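Local coordinates for dihydropteroate synthase (Anaplasma phagocytophilum, PDB 6UCZ), which probably catalyses the condensation of 6-hydroxymethyl-7,8-dihydropterin pyrophosphate with p-aminobenzoate to form dihydropteroate, a step of folate biosynthesis, at residues 154-159 with 200-205. Sequence-based numbering, arbitrary orientation.
Sequences IIIMHH and ERIILD. With PMM (pterin-6-yl-methyl-monophosphate), chain C.
Met-157 and Asp-205, paired at the C-terminal ends of two parallel strands, each take one aspect of the pterin: sulfur covers one face, carboxylate meets an edge. Met-157 SD lies 3.5 Å from PMM N3, almost over the centre of the pyrimidine ring. Asp-205 OD2 sits close to the ring plane and accepts from both PMM N3 (2.7 Å) and N2 (2.9 Å), a forked grip that helps to fix how the heterocycle is turned in its plane. Asn-133, Lys-241 and Arg-274 add further hydrogen bonds to the ligand. OD1 rises toward the sulfur side, where Met-157 CG packs against it at 3.7 Å, and receives the backbone N-H of Gly-207, a second-shell hold on the carboxylate.

Along the two strands, five backbone hydrogen bonds join 154-158 to 201-205 in parallel register, from Ile-154 N to Arg-201 O through His-158 N to Asp-205 O (2.9 Å). Ile-155 and Ile-203 share the face of the ligand-binding pair; CG1 of Ile-155 meets CB of Ile-203 at 3.9 Å. On the other face, Ile-156 has CG1 between its backbone N and carbonyl carbon (chi1 49°), which brings CD1 alongside Leu-204 CD2 (3.7 Å).

That outer face packs on helix 174-194, the connection of this beta-alpha-beta crossover. Inside the TIM barrel, strand 131-134 flanks 153-157, bonded to Ile-155's backbone, while the backbones of Leu-204 and Cys-235 (strand 235-236) are hydrogen-bonded.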
loop_
_atom_site.group_PDB
_atom_site.type_symbol
_atom_site.label_atom_id
_atom_site.label_comp_id
_atom_site.label_asym_id
_atom_site.label_seq_id
_atom_site.Cartn_x
_atom_site.Cartn_y
_atom_site.Cartn_z
ATOM N N ILE A 154 8.996 -4.963 3.616
ATOM C CA ILE A 154 7.620 -5.171 4.049
ATOM C C ILE A 154 6.950 -3.852 4.404
ATOM O O ILE A 154 7.501 -3.045 5.158
ATOM C CB ILE A 154 7.547 -6.171 5.224
ATOM C CG1 ILE A 154 6.119 -6.261 5.758
ATOM C CG2 ILE A 154 8.548 -5.819 6.323
ATOM C CD1 ILE A 154 5.843 -7.573 6.480
ATOM N N ILE A 155 5.760 -3.633 3.855
ATOM C CA ILE A 155 4.883 -2.542 4.265
ATOM C C ILE A 155 3.892 -3.091 5.282
ATOM O O ILE A 155 3.261 -4.128 5.039
ATOM C CB ILE A 155 4.128 -1.947 3.066
ATOM C CG1 ILE A 155 5.104 -1.563 1.955
ATOM C CG2 ILE A 155 3.292 -0.718 3.506
ATOM C CD1 ILE A 155 4.419 -1.363 0.615
ATOM N N ILE A 156 3.757 -2.412 6.420
ATOM C CA ILE A 156 2.709 -2.704 7.396
ATOM C C ILE A 156 1.755 -1.517 7.426
ATOM O O ILE A 156 2.191 -0.365 7.563
ATOM C CB ILE A 156 3.283 -3.019 8.790
ATOM C CG1 ILE A 156 4.301 -1.957 9.225
ATOM C CG2 ILE A 156 3.918 -4.420 8.802
ATOM C CD1 ILE A 156 4.802 -2.156 10.670
ATOM N N MET A 157 0.458 -1.793 7.280
ATOM C CA MET A 157 -0.571 -0.765 7.135
ATOM C C MET A 157 -1.485 -0.737 8.358
ATOM O O MET A 157 -1.950 -1.791 8.807
ATOM C CB MET A 157 -1.423 -1.036 5.895
ATOM C CG MET A 157 -2.341 0.134 5.540
ATOM S SD MET A 157 -3.690 -0.391 4.486
ATOM C CE MET A 157 -4.727 -1.267 5.683
ATOM N N HIS A 158 -1.770 0.463 8.875
ATOM C CA HIS A 158 -2.667 0.587 10.022
ATOM C C HIS A 158 -4.123 0.360 9.619
ATOM O O HIS A 158 -4.579 0.851 8.583
ATOM C CB HIS A 158 -2.544 1.969 10.667
ATOM C CG HIS A 158 -3.440 2.140 11.858
ATOM N ND1 HIS A 158 -4.772 2.476 11.748
ATOM C CD2 HIS A 158 -3.208 1.951 13.181
ATOM C CE1 HIS A 158 -5.317 2.514 12.953
ATOM N NE2 HIS A 158 -4.386 2.210 13.840
ATOM N N HIS A 159 -4.870 -0.348 10.472
ATOM C CA HIS A 159 -6.312 -0.504 10.299
ATOM C C HIS A 159 -6.999 -0.741 11.644
ATOM O O HIS A 159 -6.353 -1.030 12.653
ATOM C CB HIS A 159 -6.619 -1.637 9.313
ATOM C CG HIS A 159 -6.091 -2.967 9.753
ATOM N ND1 HIS A 159 -6.735 -3.751 10.684
ATOM C CD2 HIS A 159 -4.956 -3.627 9.423
ATOM C CE1 HIS A 159 -6.034 -4.854 10.891
ATOM N NE2 HIS A 159 -4.953 -4.807 10.131
ATOM N N GLU A 200 15.949 -1.543 8.196
ATOM C CA GLU A 200 15.875 -0.800 6.941
ATOM C C GLU A 200 14.812 -1.332 5.987
ATOM O O GLU A 200 14.375 -0.595 5.099
ATOM C CB GLU A 200 17.237 -0.802 6.239
ATOM C CG GLU A 200 18.336 -0.070 7.005
ATOM C CD GLU A 200 18.961 -0.920 8.090
ATOM O OE1 GLU A 200 19.369 -2.055 7.782
ATOM O OE2 GLU A 200 19.030 -0.471 9.251
ATOM N N ARG A 201 14.376 -2.579 6.138
ATOM C CA ARG A 201 13.419 -3.144 5.195
ATOM C C ARG A 201 11.958 -2.911 5.571
ATOM O O ARG A 201 11.075 -3.410 4.866
ATOM C CB ARG A 201 13.686 -4.637 4.998
ATOM C CG ARG A 201 14.966 -4.893 4.221
ATOM C CD ARG A 201 15.370 -6.327 4.254
ATOM N NE ARG A 201 16.618 -6.547 3.526
ATOM C CZ ARG A 201 17.452 -7.557 3.759
ATOM N NH1 ARG A 201 17.171 -8.441 4.706
ATOM N NH2 ARG A 201 18.569 -7.683 3.045
ATOM N N ILE A 202 11.674 -2.169 6.645
ATOM C CA ILE A 202 10.308 -1.979 7.132
ATOM C C ILE A 202 9.775 -0.639 6.639
ATOM O O ILE A 202 10.427 0.397 6.815
ATOM C CB ILE A 202 10.251 -2.051 8.665
ATOM C CG1 ILE A 202 10.709 -3.427 9.150
ATOM C CG2 ILE A 202 8.830 -1.744 9.140
ATOM C CD1 ILE A 202 10.946 -3.505 10.650
ATOM N N ILE A 203 8.558 -0.646 6.085
ATOM C CA ILE A 203 7.893 0.540 5.554
ATOM C C ILE A 203 6.553 0.714 6.261
ATOM O O ILE A 203 5.818 -0.261 6.454
ATOM C CB ILE A 203 7.696 0.412 4.027
ATOM C CG1 ILE A 203 9.042 0.168 3.329
ATOM C CG2 ILE A 203 7.015 1.633 3.461
ATOM C CD1 ILE A 203 8.913 -0.538 1.973
ATOM N N LEU A 204 6.220 1.955 6.632
ATOM C CA LEU A 204 5.027 2.243 7.430
ATOM C C LEU A 204 3.957 2.936 6.595
ATOM O O LEU A 204 4.254 3.870 5.848
ATOM C CB LEU A 204 5.370 3.130 8.631
ATOM C CG LEU A 204 6.474 2.617 9.558
ATOM C CD1 LEU A 204 6.696 3.555 10.738
ATOM C CD2 LEU A 204 6.161 1.197 10.035
ATOM N N ASP A 205 2.709 2.503 6.757
ATOM C CA ASP A 205 1.575 3.045 6.002
ATOM C C ASP A 205 0.432 3.307 6.975
ATOM O O ASP A 205 0.020 2.378 7.705
ATOM C CB ASP A 205 1.174 2.063 4.893
ATOM C CG ASP A 205 0.055 2.573 3.996
ATOM O OD1 ASP A 205 -0.848 3.324 4.452
ATOM O OD2 ASP A 205 0.064 2.182 2.806
HETATM N N5 PMM C . -5.430 0.346 0.384
HETATM C C6 PMM C . -6.055 -0.707 -0.155
HETATM C C7 PMM C . -5.404 -1.916 -0.317
HETATM N N8 PMM C . -4.137 -2.143 0.050
HETATM N N1 PMM C . -2.210 -1.316 0.946
HETATM C C2 PMM C . -1.537 -0.314 1.499
HETATM N N2 PMM C . -0.272 -0.500 1.894
HETATM N N3 PMM C . -2.079 0.925 1.709
HETATM C C4 PMM C . -3.369 1.287 1.394
HETATM O O4 PMM C . -3.794 2.416 1.639
HETATM C C4A PMM C . -4.156 0.198 0.777
HETATM C C8A PMM C . -3.521 -1.083 0.587
HETATM C C9 PMM C . -7.506 -0.502 -0.510
HETATM O O10 PMM C . -7.596 0.368 -1.657
HETATM P PA PMM C . -8.038 -0.167 -3.119
HETATM O O1P PMM C . -8.212 1.114 -3.953
HETATM O O2P PMM C . -9.418 -0.796 -2.979
HETATM O O3P PMM C . -7.008 -1.102 -3.660
#